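Local coordinates for protein Phospholipase/Carboxylesterase (Dyadobacter fermentans, PDB 4H0C) that probably hydrolyses carboxylic esters, perhaps including palmitoyl-protein thioesters, as an alpha/beta hydrolase of the phospholipase/carboxylesterase family, at residues S66-V71 with V167-E172; N60-Y65 with A111-E116; E91-G96 with N121-G126; E116-N121 with G147-T152; P190-P193 with D199-Q202. All coordinates share one frame; numbering follows the deposited sequence. Where two conformers were deposited one is given.

Contact 1 of 5, residues S66-V71 with V167-E172; sequences SFMAPV and VSRVQE
R169 reaches from helix 167-179 to F67 and M68 of the loop 66-71, and its side chain changes partner as it goes. R169 CB lies 3.8 Å from SE of M68, which is present as selenomethionine. With CG turned away from the backbone N (chi1 178°), the next carbon arrives at the edge of the F67 ring, where R169 CG is 3.6 Å from F67 CE1. Two bends, at chi2 and chi3, then fold the chain back so that the guanidinium offers one face to M68. M68 SE stands 3.9 Å above that plane, over its centre, while R169 NH1 is 3.5 Å from M68 CG. The same M68 CG covers the centre of the F67 ring, so the selenomethionine spans two flat groups that stand 79° apart. At its rim the guanidinium meets acceptors: R169 NE forms a salt bridge with E172 OE1 at 2.8 Å, only 7° out of plane, and NH1 gives hydrogen bonds to the carbonyls of L135 and G137. The backbone N of F67 binds a citrate, probably from the crystallisation liquor. The chemistry is thus divided: E172 probably balances the buried charge, carbonyls satisfy NH1, and one face is given to the selenomethionine.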
# COMPACT_ATOMS: atom_id res chain seq x y z
N SER A 66 4.01 10.20 12.46
CA SER A 66 3.13 9.02 12.57
C SER A 66 1.95 9.15 11.61
O SER A 66 1.40 10.25 11.45
CB SER A 66 2.58 8.88 13.98
OG SER A 66 1.56 7.91 14.04
N PHE A 67 1.55 8.03 11.02
CA PHE A 67 0.34 7.99 10.20
C PHE A 67 -0.89 8.43 10.97
O PHE A 67 -1.87 8.87 10.37
CB PHE A 67 0.15 6.61 9.53
CG PHE A 67 -0.55 5.57 10.38
CD1 PHE A 67 -1.78 5.04 9.97
CD2 PHE A 67 0.03 5.08 11.55
CE1 PHE A 67 -2.42 4.06 10.72
CE2 PHE A 67 -0.60 4.10 12.31
CZ PHE A 67 -1.83 3.60 11.90
N MSE A 68 -0.83 8.34 12.30
CA MSE A 68 -1.93 8.80 13.14
C MSE A 68 -1.78 10.20 13.78
O MSE A 68 -2.56 10.58 14.65
CB MSE A 68 -2.28 7.74 14.16
CG MSE A 68 -3.07 6.64 13.43
SE MSE A 68 -3.65 5.32 14.61
CE MSE A 68 -1.99 5.16 15.56
N ALA A 69 -0.78 10.95 13.34
CA ALA A 69 -0.73 12.38 13.66
C ALA A 69 -1.95 13.09 13.03
O ALA A 69 -2.49 12.64 12.00
CB ALA A 69 0.55 13.01 13.13
N PRO A 70 -2.38 14.23 13.63
CA PRO A 70 -3.37 15.08 12.92
C PRO A 70 -2.95 15.25 11.49
O PRO A 70 -1.82 15.68 11.22
CB PRO A 70 -3.30 16.41 13.65
CG PRO A 70 -2.89 16.01 15.05
CD PRO A 70 -1.97 14.82 14.92
N VAL A 71 -3.84 14.91 10.57
CA VAL A 71 -3.42 14.72 9.18
C VAL A 71 -2.79 15.99 8.58
O VAL A 71 -1.86 15.90 7.75
CB VAL A 71 -4.55 14.14 8.32
CG1 VAL A 71 -5.68 15.15 8.12
CG2 VAL A 71 -3.97 13.66 6.99
N VAL A 167 -3.79 -2.01 17.09
CA VAL A 167 -4.71 -3.00 16.55
C VAL A 167 -6.05 -2.33 16.25
O VAL A 167 -6.72 -2.67 15.26
CB VAL A 167 -4.86 -4.20 17.50
CG1 VAL A 167 -5.91 -5.16 16.99
CG2 VAL A 167 -3.54 -4.93 17.66
N SER A 168 -6.45 -1.38 17.11
CA SER A 168 -7.70 -0.64 16.93
C SER A 168 -7.81 0.02 15.55
O SER A 168 -8.88 -0.00 14.96
CB SER A 168 -7.89 0.42 18.02
OG SER A 168 -6.86 1.40 17.97
N ARG A 169 -6.72 0.59 15.04
CA ARG A 169 -6.75 1.24 13.72
C ARG A 169 -6.80 0.22 12.57
O ARG A 169 -7.46 0.46 11.57
CB ARG A 169 -5.58 2.23 13.53
CG ARG A 169 -5.50 2.91 12.16
CD ARG A 169 -6.81 3.57 11.68
NE ARG A 169 -7.22 4.68 12.55
CZ ARG A 169 -6.81 5.95 12.45
NH1 ARG A 169 -5.98 6.32 11.47
NH2 ARG A 169 -7.26 6.85 13.33
N VAL A 170 -6.15 -0.92 12.73
CA VAL A 170 -6.30 -1.99 11.73
C VAL A 170 -7.77 -2.45 11.67
O VAL A 170 -8.34 -2.59 10.57
CB VAL A 170 -5.33 -3.16 12.00
CG1 VAL A 170 -5.66 -4.37 11.13
CG2 VAL A 170 -3.90 -2.70 11.74
N GLN A 171 -8.39 -2.66 12.84
CA GLN A 171 -9.83 -3.03 12.93
C GLN A 171 -10.73 -2.00 12.24
O GLN A 171 -11.60 -2.36 11.42
CB GLN A 171 -10.26 -3.26 14.39
CG GLN A 171 -9.58 -4.47 15.00
CD GLN A 171 -9.75 -4.61 16.51
OE1 GLN A 171 -9.84 -3.63 17.27
NE2 GLN A 171 -9.76 -5.85 16.97
N GLU A 172 -10.48 -0.72 12.52
CA GLU A 172 -11.23 0.38 11.90
C GLU A 172 -11.08 0.36 10.40
O GLU A 172 -12.06 0.57 9.67
CB GLU A 172 -10.77 1.75 12.41
CG GLU A 172 -11.05 1.98 13.87
CD GLU A 172 -10.44 3.26 14.42
OE1 GLU A 172 -9.23 3.53 14.20
OE2 GLU A 172 -11.17 4.01 15.09

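Contact 2 of 5, residues N60-Y65 with A111-E116; sequences NSWYPY and ACLTLE
W62 and L113 meet nearly at right angles, the leucine methyl pressing on the indole in a CH-pi contact. The setting is the alpha/beta hydrolase fold: L113 belongs to helix 109-120, which begins at what is probably the nucleophile elbow, and W62 lies in the long loop between strand 50-55 and helix 77-94. L113 CG points away from its own backbone N (chi1 -177°), and this sends the branch carrying CD2 out from the helix toward the tryptophan. L113 CD2 stands over the five-membered ring of W62, 3.6 Å from its centroid and 17° off the ring normal, so it is the face that is used and not the edge. Beyond the pair, L82 and V85 of helix 77-94 touch L113, and A81 and L84 of the same helix touch W62, which makes the contact part of a three-way apolar core. The indole NE1 is hydrogen-bonded to the carbonyl of H29, while the backbone N of W62 is held by OE1 of Q109.

One residue on, Y63 turns its ring in another direction, toward the preceding residue of the helix. It approaches C112 with its hydroxyl, and that oxygen is also hydrogen-bonded to the bound citrate, which may mark a pocket beside the presumed active site. The tyrosine therefore packs and bonds through the same atom: Y63 OH lies 3.4 Å from C112 CB and 4.0 Å from C112 SG.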
# COMPACT_ATOMS: atom_id res chain seq x y z
N ASN A 60 13.25 9.76 1.53
CA ASN A 60 13.00 8.34 1.85
C ASN A 60 11.84 8.17 2.83
O ASN A 60 11.80 7.20 3.60
CB ASN A 60 14.26 7.68 2.45
CG ASN A 60 15.38 7.48 1.45
OD1 ASN A 60 15.24 7.76 0.27
ND2 ASN A 60 16.49 6.98 1.94
N SER A 61 10.88 9.10 2.79
CA SER A 61 9.75 9.05 3.70
C SER A 61 8.53 9.71 3.08
O SER A 61 8.59 10.88 2.66
CB SER A 61 10.12 9.74 5.03
OG SER A 61 9.00 9.77 5.92
N TRP A 62 7.43 8.95 3.01
CA TRP A 62 6.17 9.45 2.41
C TRP A 62 5.59 10.67 3.09
O TRP A 62 5.04 11.55 2.43
CB TRP A 62 5.14 8.33 2.26
CG TRP A 62 5.67 7.22 1.39
CD1 TRP A 62 5.97 5.90 1.75
CD2 TRP A 62 5.98 7.31 -0.04
NE1 TRP A 62 6.44 5.20 0.67
CE2 TRP A 62 6.49 6.00 -0.44
CE3 TRP A 62 5.93 8.33 -0.97
CZ2 TRP A 62 6.90 5.73 -1.76
CZ3 TRP A 62 6.33 8.06 -2.28
CH2 TRP A 62 6.81 6.79 -2.66
N TYR A 63 5.70 10.73 4.41
CA TYR A 63 5.17 11.86 5.18
C TYR A 63 5.93 11.87 6.52
O TYR A 63 6.38 10.80 6.97
CB TYR A 63 3.62 11.73 5.37
CG TYR A 63 3.17 10.34 5.75
CD1 TYR A 63 3.27 9.90 7.09
CD2 TYR A 63 2.71 9.42 4.80
CE1 TYR A 63 2.89 8.60 7.45
CE2 TYR A 63 2.31 8.16 5.16
CZ TYR A 63 2.43 7.74 6.47
OH TYR A 63 2.08 6.48 6.82
N PRO A 64 6.09 13.05 7.14
CA PRO A 64 7.09 13.21 8.22
C PRO A 64 6.82 12.57 9.59
O PRO A 64 7.77 12.27 10.32
CB PRO A 64 7.20 14.73 8.39
CG PRO A 64 5.88 15.24 7.88
CD PRO A 64 5.54 14.35 6.71
N TYR A 65 5.55 12.39 9.93
CA TYR A 65 5.14 11.99 11.27
C TYR A 65 4.38 10.68 11.27
O TYR A 65 4.13 10.12 10.19
CB TYR A 65 4.29 13.12 11.87
CG TYR A 65 5.03 14.44 11.90
CD1 TYR A 65 6.27 14.54 12.56
CD2 TYR A 65 4.52 15.57 11.28
CE1 TYR A 65 6.97 15.74 12.61
CE2 TYR A 65 5.21 16.78 11.33
CZ TYR A 65 6.43 16.85 11.98
OH TYR A 65 7.11 18.04 12.01
N ALA A 111 2.49 0.57 3.63
CA ALA A 111 1.18 -0.12 3.75
C ALA A 111 0.08 0.91 4.05
O ALA A 111 -1.00 0.83 3.50
CB ALA A 111 1.23 -1.18 4.84
N CYS A 112 0.38 1.87 4.92
CA CYS A 112 -0.57 2.94 5.22
C CYS A 112 -0.89 3.73 3.95
O CYS A 112 -2.05 4.02 3.68
CB CYS A 112 -0.01 3.88 6.28
SG CYS A 112 0.28 3.03 7.84
N LEU A 113 0.14 4.10 3.21
CA LEU A 113 -0.04 4.82 1.95
C LEU A 113 -0.84 3.97 0.94
O LEU A 113 -1.71 4.50 0.22
CB LEU A 113 1.30 5.23 1.37
CG LEU A 113 1.21 6.06 0.07
CD1 LEU A 113 0.39 7.35 0.22
CD2 LEU A 113 2.63 6.37 -0.42
N THR A 114 -0.55 2.67 0.90
CA THR A 114 -1.26 1.75 0.03
C THR A 114 -2.76 1.78 0.34
O THR A 114 -3.59 1.90 -0.57
CB THR A 114 -0.75 0.30 0.18
OG1 THR A 114 0.57 0.18 -0.36
CG2 THR A 114 -1.70 -0.70 -0.52
N LEU A 115 -3.10 1.64 1.63
CA LEU A 115 -4.51 1.60 2.05
C LEU A 115 -5.18 2.94 1.79
O LEU A 115 -6.30 3.00 1.30
CB LEU A 115 -4.62 1.24 3.52
CG LEU A 115 -4.28 -0.22 3.81
CD1 LEU A 115 -4.24 -0.39 5.32
CD2 LEU A 115 -5.30 -1.20 3.19
N GLU A 116 -4.47 4.04 2.09
CA GLU A 116 -5.05 5.37 1.94
C GLU A 116 -5.31 5.67 0.47
O GLU A 116 -6.38 6.16 0.11
CB GLU A 116 -4.14 6.43 2.57
CG GLU A 116 -4.76 7.83 2.68
CD GLU A 116 -6.00 7.92 3.57
OE1 GLU A 116 -6.18 7.06 4.48
OE2 GLU A 116 -6.79 8.88 3.35

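Contact 3 of 5, residues E91-G96 with N121-G126; sequences EIEAQG and NARKYG
E93, in the last turn of helix 77-94, and R123, in the loop leading into strand 127-131, meet as a two-point salt bridge. The guanidinium presents its end, giving one nitrogen to each carboxylate oxygen. R123 NH2 donates to E93 OE1 at 2.7 Å with an N-H...O angle of 151°, and R123 NH1 reaches E93 OE2 at a longer 3.2 Å. The two planes are turned 56° against each other, and both oxygens are met from above the carboxylate plane, so the fork is not flat. R123 extends fully from CG to NE, having left the backbone with CG between N and the carbonyl carbon (chi1 44°). R123 CG also rests 3.5 Å above the Y125 ring, offset toward its rim. The ring is itself tied down, since Y125 OH donates to N121 O at 2.6 Å, in the carbonyl plane; the backbone N of Y125 is bonded to T152 OG1. Behind the glutamate, a Schellman motif ends the helix, with G96 N bonded to E93 O at 3.0 Å. Both charges thus find their counter-charge at the surface, and the pairing links a helix end to the loop that leads into a strand, with little burial.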
# COMPACT_ATOMS: atom_id res chain seq x y z
N GLU A 91 0.15 5.68 -15.35
CA GLU A 91 1.15 5.18 -16.32
C GLU A 91 0.88 3.72 -16.71
O GLU A 91 0.88 3.36 -17.90
CB GLU A 91 2.57 5.34 -15.79
CG GLU A 91 3.06 6.78 -15.78
CD GLU A 91 4.54 6.93 -15.43
OE1 GLU A 91 4.94 8.05 -15.03
OE2 GLU A 91 5.30 5.95 -15.54
N ILE A 92 0.63 2.89 -15.70
CA ILE A 92 0.33 1.48 -15.92
C ILE A 92 -0.90 1.32 -16.82
O ILE A 92 -0.87 0.55 -17.81
CB ILE A 92 0.16 0.72 -14.59
CG1 ILE A 92 1.49 0.72 -13.85
CG2 ILE A 92 -0.27 -0.73 -14.85
CD1 ILE A 92 1.41 0.35 -12.37
N GLU A 93 -1.97 2.05 -16.51
CA GLU A 93 -3.16 1.95 -17.34
C GLU A 93 -2.89 2.44 -18.76
O GLU A 93 -3.41 1.85 -19.71
CB GLU A 93 -4.35 2.71 -16.74
CG GLU A 93 -4.80 2.11 -15.40
CD GLU A 93 -5.98 2.88 -14.81
OE1 GLU A 93 -5.75 3.74 -13.94
OE2 GLU A 93 -7.12 2.65 -15.23
N ALA A 94 -2.03 3.45 -18.93
CA ALA A 94 -1.70 3.94 -20.27
C ALA A 94 -0.84 2.93 -21.07
O ALA A 94 -0.79 3.00 -22.30
CB ALA A 94 -1.02 5.31 -20.22
N GLN A 95 -0.19 2.01 -20.36
CA GLN A 95 0.60 0.94 -21.00
C GLN A 95 -0.30 -0.22 -21.35
O GLN A 95 0.16 -1.22 -21.90
CB GLN A 95 1.70 0.40 -20.07
CG GLN A 95 2.69 1.43 -19.54
CD GLN A 95 3.76 1.80 -20.55
OE1 GLN A 95 3.78 1.31 -21.68
NE2 GLN A 95 4.67 2.68 -20.13
N GLY A 96 -1.60 -0.09 -21.04
CA GLY A 96 -2.61 -1.08 -21.44
C GLY A 96 -2.95 -2.17 -20.42
O GLY A 96 -3.58 -3.17 -20.77
N ASN A 121 -9.60 5.80 -3.74
CA ASN A 121 -9.77 5.53 -5.17
C ASN A 121 -10.21 4.11 -5.40
O ASN A 121 -9.57 3.37 -6.15
CB ASN A 121 -8.44 5.80 -5.90
CG ASN A 121 -8.00 7.24 -5.78
OD1 ASN A 121 -8.53 8.12 -6.46
ND2 ASN A 121 -7.04 7.51 -4.89
N ALA A 122 -11.26 3.69 -4.68
CA ALA A 122 -11.65 2.27 -4.67
C ALA A 122 -12.29 1.90 -5.99
O ALA A 122 -13.12 2.62 -6.50
CB ALA A 122 -12.58 1.97 -3.50
N ARG A 123 -11.82 0.80 -6.55
CA ARG A 123 -12.39 0.19 -7.73
C ARG A 123 -11.93 -1.24 -7.74
O ARG A 123 -11.30 -1.67 -6.80
CB ARG A 123 -11.98 0.92 -9.01
CG ARG A 123 -10.53 1.29 -9.10
CD ARG A 123 -10.38 2.15 -10.33
NE ARG A 123 -9.08 2.76 -10.51
CZ ARG A 123 -8.59 3.06 -11.72
NH1 ARG A 123 -9.28 2.77 -12.82
NH2 ARG A 123 -7.39 3.63 -11.81
N LYS A 124 -12.23 -1.98 -8.80
CA LYS A 124 -11.79 -3.37 -8.86
C LYS A 124 -10.30 -3.38 -9.17
O LYS A 124 -9.89 -2.92 -10.24
CB LYS A 124 -12.57 -4.18 -9.90
CG LYS A 124 -12.26 -5.67 -9.86
CD LYS A 124 -13.14 -6.42 -10.84
CE LYS A 124 -13.03 -7.92 -10.66
NZ LYS A 124 -13.51 -8.69 -11.83
N TYR A 125 -9.50 -3.83 -8.22
CA TYR A 125 -8.07 -3.99 -8.43
C TYR A 125 -7.74 -5.47 -8.44
O TYR A 125 -8.57 -6.30 -8.04
CB TYR A 125 -7.30 -3.29 -7.30
CG TYR A 125 -7.36 -1.76 -7.33
CD1 TYR A 125 -6.83 -1.03 -8.42
CD2 TYR A 125 -7.93 -1.05 -6.28
CE1 TYR A 125 -6.85 0.36 -8.43
CE2 TYR A 125 -7.98 0.34 -6.28
CZ TYR A 125 -7.44 1.04 -7.34
OH TYR A 125 -7.50 2.40 -7.31
N GLY A 126 -6.51 -5.81 -8.84
CA GLY A 126 -6.07 -7.20 -8.79
C GLY A 126 -6.01 -7.74 -7.37
O GLY A 126 -6.45 -8.85 -7.09

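Contact 4 of 5, residues E116-N121 with G147-T152; sequences EYTTRN and GDFKQT
The F149 ring meets T119 at its edge, with T119 OG1 in the ring plane and 3.8 Å from F149 CZ. T118 O comes to the same tip obliquely, 3.4 Å from F149 CZ, while T118 CB is 4.2 Å from F149 CE1. The contact belongs to the layered alpha/beta hydrolase core: the last turn of helix 109-120 is covered by the loop that joins strand 127-131 to strand 153-160. F149 CG lies opposite the carbonyl carbon (chi1 -77°), and the ring is carried to the helix although its CB does not aim there directly. I128 of the sheet and L177 of helix 167-179 also touch it. The threonine hydroxyls bond back to their own helix, T119 OG1 to the carbonyl of L115 and T118 OG1 to that of T114, so both have polar partners there and T119 OG1 meets the ring by packing alone.

At this helix end, the Y117 ring has N121 ND2 3.3 Å above one face, offset toward the rim. N121 ND2 also donates to Y117 O at 2.9 Å. R120 and E116 form a salt bridge, with R120 NE donating to E116 OE2 at 2.7 Å. The incoming loop has bonds of its own. D148 OD1 accepts from the backbone N of K150 in an Asx turn, and a type I' turn runs from F149 to T152. F149 O is gripped twice, by T152 N at 2.9 Å and by T152 OG1 at 2.7 Å, the hydroxyl arriving in the carbonyl plane on a lone pair.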
# COMPACT_ATOMS: atom_id res chain seq x y z
N GLU A 116 -4.47 4.04 2.09
CA GLU A 116 -5.05 5.37 1.94
C GLU A 116 -5.31 5.67 0.47
O GLU A 116 -6.38 6.16 0.11
CB GLU A 116 -4.14 6.43 2.57
CG GLU A 116 -4.76 7.83 2.68
CD GLU A 116 -6.00 7.92 3.57
OE1 GLU A 116 -6.18 7.06 4.48
OE2 GLU A 116 -6.79 8.88 3.35
N TYR A 117 -4.36 5.32 -0.39
CA TYR A 117 -4.56 5.56 -1.81
C TYR A 117 -5.70 4.73 -2.40
O TYR A 117 -6.57 5.26 -3.11
CB TYR A 117 -3.28 5.31 -2.65
CG TYR A 117 -3.60 5.44 -4.12
CD1 TYR A 117 -3.64 6.70 -4.72
CD2 TYR A 117 -3.97 4.32 -4.90
CE1 TYR A 117 -3.98 6.84 -6.06
CE2 TYR A 117 -4.30 4.46 -6.24
CZ TYR A 117 -4.32 5.72 -6.81
OH TYR A 117 -4.66 5.88 -8.13
N THR A 118 -5.69 3.44 -2.11
CA THR A 118 -6.66 2.56 -2.73
C THR A 118 -8.08 2.83 -2.22
O THR A 118 -9.01 2.63 -2.94
CB THR A 118 -6.30 1.07 -2.61
OG1 THR A 118 -6.10 0.76 -1.24
CG2 THR A 118 -5.02 0.77 -3.39
N THR A 119 -8.21 3.27 -0.96
CA THR A 119 -9.51 3.53 -0.35
C THR A 119 -10.08 4.90 -0.77
O THR A 119 -11.31 5.10 -0.89
CB THR A 119 -9.42 3.31 1.17
OG1 THR A 119 -8.83 2.01 1.39
CG2 THR A 119 -10.82 3.29 1.82
N ARG A 120 -9.19 5.85 -1.07
CA ARG A 120 -9.66 7.11 -1.70
C ARG A 120 -10.07 6.90 -3.14
O ARG A 120 -10.78 7.74 -3.71
CB ARG A 120 -8.55 8.17 -1.62
CG ARG A 120 -8.34 8.71 -0.21
CD ARG A 120 -7.39 9.89 -0.25
NE ARG A 120 -7.05 10.35 1.09
CZ ARG A 120 -6.75 11.61 1.40
NH1 ARG A 120 -6.83 12.56 0.47
NH2 ARG A 120 -6.42 11.91 2.64
N ASN A 121 -9.60 5.80 -3.74
CA ASN A 121 -9.77 5.53 -5.17
C ASN A 121 -10.21 4.11 -5.40
O ASN A 121 -9.57 3.37 -6.15
CB ASN A 121 -8.44 5.80 -5.90
CG ASN A 121 -8.00 7.24 -5.78
OD1 ASN A 121 -8.53 8.12 -6.46
ND2 ASN A 121 -7.04 7.51 -4.89
N GLY A 147 -15.71 5.11 -3.94
CA GLY A 147 -15.58 4.02 -4.87
C GLY A 147 -16.17 2.73 -4.34
O GLY A 147 -16.85 2.71 -3.30
N ASP A 148 -15.96 1.64 -5.08
CA ASP A 148 -16.39 0.31 -4.62
C ASP A 148 -15.32 -0.69 -5.03
O ASP A 148 -14.89 -0.67 -6.18
CB ASP A 148 -17.75 -0.08 -5.23
CG ASP A 148 -18.35 -1.33 -4.56
OD1 ASP A 148 -17.94 -2.47 -4.89
OD2 ASP A 148 -19.23 -1.17 -3.68
N PHE A 149 -14.86 -1.51 -4.11
CA PHE A 149 -13.78 -2.44 -4.44
C PHE A 149 -14.19 -3.63 -5.35
O PHE A 149 -13.32 -4.33 -5.88
CB PHE A 149 -13.08 -2.93 -3.18
CG PHE A 149 -12.14 -1.92 -2.58
CD1 PHE A 149 -10.92 -1.62 -3.19
CD2 PHE A 149 -12.45 -1.30 -1.38
CE1 PHE A 149 -10.04 -0.73 -2.61
CE2 PHE A 149 -11.58 -0.39 -0.78
CZ PHE A 149 -10.37 -0.10 -1.39
N LYS A 150 -15.49 -3.84 -5.51
CA LYS A 150 -15.99 -4.92 -6.36
C LYS A 150 -15.33 -6.25 -5.99
O LYS A 150 -14.94 -7.03 -6.85
CB LYS A 150 -15.76 -4.59 -7.85
CG LYS A 150 -16.32 -3.25 -8.31
CD LYS A 150 -17.82 -3.33 -8.57
CE LYS A 150 -18.26 -2.34 -9.66
NZ LYS A 150 -18.18 -0.91 -9.25
N GLN A 151 -15.17 -6.48 -4.68
CA GLN A 151 -14.67 -7.76 -4.15
C GLN A 151 -13.15 -7.91 -4.29
O GLN A 151 -12.64 -9.02 -4.11
CB GLN A 151 -15.42 -8.98 -4.76
CG GLN A 151 -16.93 -8.82 -4.69
CD GLN A 151 -17.70 -10.04 -5.12
OE1 GLN A 151 -17.13 -11.08 -5.49
NE2 GLN A 151 -19.01 -9.92 -5.06
N THR A 152 -12.43 -6.81 -4.56
CA THR A 152 -10.94 -6.85 -4.55
C THR A 152 -10.43 -7.56 -3.29
O THR A 152 -10.77 -7.16 -2.16
CB THR A 152 -10.32 -5.43 -4.54
OG1 THR A 152 -10.67 -4.72 -5.73
CG2 THR A 152 -8.80 -5.51 -4.45

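Contact 5 of 5, residues P190-P193 with D199-Q202; sequences PGRP and DEIQ
R192 and E200 form a salt bridge in which only R192 NH1 approaches the carboxylate closely, 2.9 Å from E200 OE1 and 3.1 Å from E200 OE2. The hydrogen bond to OE1 is weak, with an N-H...O angle of 135°, and the two planes are only 18° apart. In the alpha/beta hydrolase fold this region, after the last strand of the sheet, usually carries the catalytic histidine. Here H194 follows P193 directly and, with S108 and D162, has a geometry consistent with a catalytic triad. The bridge ties the loop after strand 183-190 to helix 198-206, which follows it closely.

Both carboxylate oxygens have further donors. E200 OE2 is hydrogen-bonded to OG of S157, on strand 153-160, and E200 OE1 to OG of S197, just before the segment. These bonds would probably favour the charged form of the buried glutamate. The guanidinium is also shared, for R192 NH2 bonds OG1 of T132.

Outward from the charges, the arginine leaves the backbone with CG turned away from N (chi1 -173°) and bends further along, which brings R192 CD within 3.6 Å of E200 OE1. F131, at the end of strand 127-131, packs against both E200 and I201, joining helix 198-206 to that strand of the sheet, and G191 is joined to N160 through the backbone. The bend also turns NE back to its own loop: R192 NE donates to P193 O at 2.8 Å.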
# COMPACT_ATOMS: atom_id res chain seq x y z
N PRO A 190 0.04 -11.91 17.36
CA PRO A 190 0.43 -11.60 18.73
C PRO A 190 1.94 -11.80 18.91
O PRO A 190 2.47 -12.86 18.52
CB PRO A 190 -0.33 -12.64 19.56
CG PRO A 190 -1.53 -12.96 18.74
CD PRO A 190 -1.06 -12.89 17.31
N GLY A 191 2.62 -10.80 19.46
CA GLY A 191 4.05 -10.90 19.77
C GLY A 191 5.02 -10.83 18.60
O GLY A 191 6.22 -10.91 18.81
N ARG A 192 4.52 -10.68 17.37
CA ARG A 192 5.40 -10.59 16.21
C ARG A 192 6.10 -9.23 16.20
O ARG A 192 5.45 -8.20 16.45
CB ARG A 192 4.59 -10.74 14.91
CG ARG A 192 5.41 -10.82 13.63
CD ARG A 192 4.66 -10.20 12.46
NE ARG A 192 4.55 -8.76 12.67
CZ ARG A 192 3.85 -7.93 11.90
NH1 ARG A 192 3.18 -8.39 10.84
NH2 ARG A 192 3.84 -6.63 12.19
N PRO A 193 7.42 -9.21 15.89
CA PRO A 193 8.12 -7.93 15.76
C PRO A 193 7.64 -7.14 14.55
O PRO A 193 6.89 -7.67 13.70
CB PRO A 193 9.59 -8.32 15.56
CG PRO A 193 9.68 -9.76 15.92
CD PRO A 193 8.34 -10.35 15.67
N ASP A 199 5.14 -16.24 7.57
CA ASP A 199 3.74 -16.68 7.50
C ASP A 199 2.91 -15.74 6.61
O ASP A 199 2.06 -16.19 5.83
CB ASP A 199 3.14 -16.77 8.90
CG ASP A 199 3.54 -18.06 9.66
OD1 ASP A 199 3.07 -18.18 10.80
OD2 ASP A 199 4.31 -18.92 9.17
N GLU A 200 3.16 -14.44 6.74
CA GLU A 200 2.47 -13.43 5.94
C GLU A 200 2.80 -13.61 4.48
O GLU A 200 1.91 -13.53 3.63
CB GLU A 200 2.87 -12.02 6.38
CG GLU A 200 2.25 -11.58 7.68
CD GLU A 200 2.95 -10.37 8.26
OE1 GLU A 200 3.93 -10.57 9.00
OE2 GLU A 200 2.51 -9.23 7.97
N ILE A 201 4.07 -13.89 4.19
CA ILE A 201 4.51 -14.10 2.81
C ILE A 201 3.79 -15.29 2.17
O ILE A 201 3.25 -15.16 1.06
CB ILE A 201 6.04 -14.28 2.71
CG1 ILE A 201 6.76 -12.98 3.10
CG2 ILE A 201 6.46 -14.72 1.29
CD1 ILE A 201 6.47 -11.80 2.19
N GLN A 202 3.77 -16.44 2.88
CA GLN A 202 3.12 -17.65 2.37
C GLN A 202 1.63 -17.41 2.19
O GLN A 202 1.02 -17.86 1.21
CB GLN A 202 3.24 -18.83 3.33
CG GLN A 202 4.63 -19.31 3.69
CD GLN A 202 4.56 -20.57 4.56
OE1 GLN A 202 4.96 -20.55 5.74
NE2 GLN A 202 4.04 -21.66 3.99

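Contacts 1, 2 and 4 are buried, contact 5 is partly buried and contact 3 lies at the surface. Contacts 2 and 4 both use helix 109-120, and aromatic side chains of a loop pack on the helix in each; E116 belongs to both ranges but makes neither contact. Contact 1 adds a charged group, faced with apolar atoms and satisfied at its rim; it touches contact 2 where F67 CD1 meets C112 SG at 3.6 Å. Contacts 3 and 5 are salt bridges: the surface one is a two-point pair, the other uses one nitrogen, and its carboxylate is also bonded to two serines. Their centres lie about 29 Å apart, on opposite sides of the chain's centre.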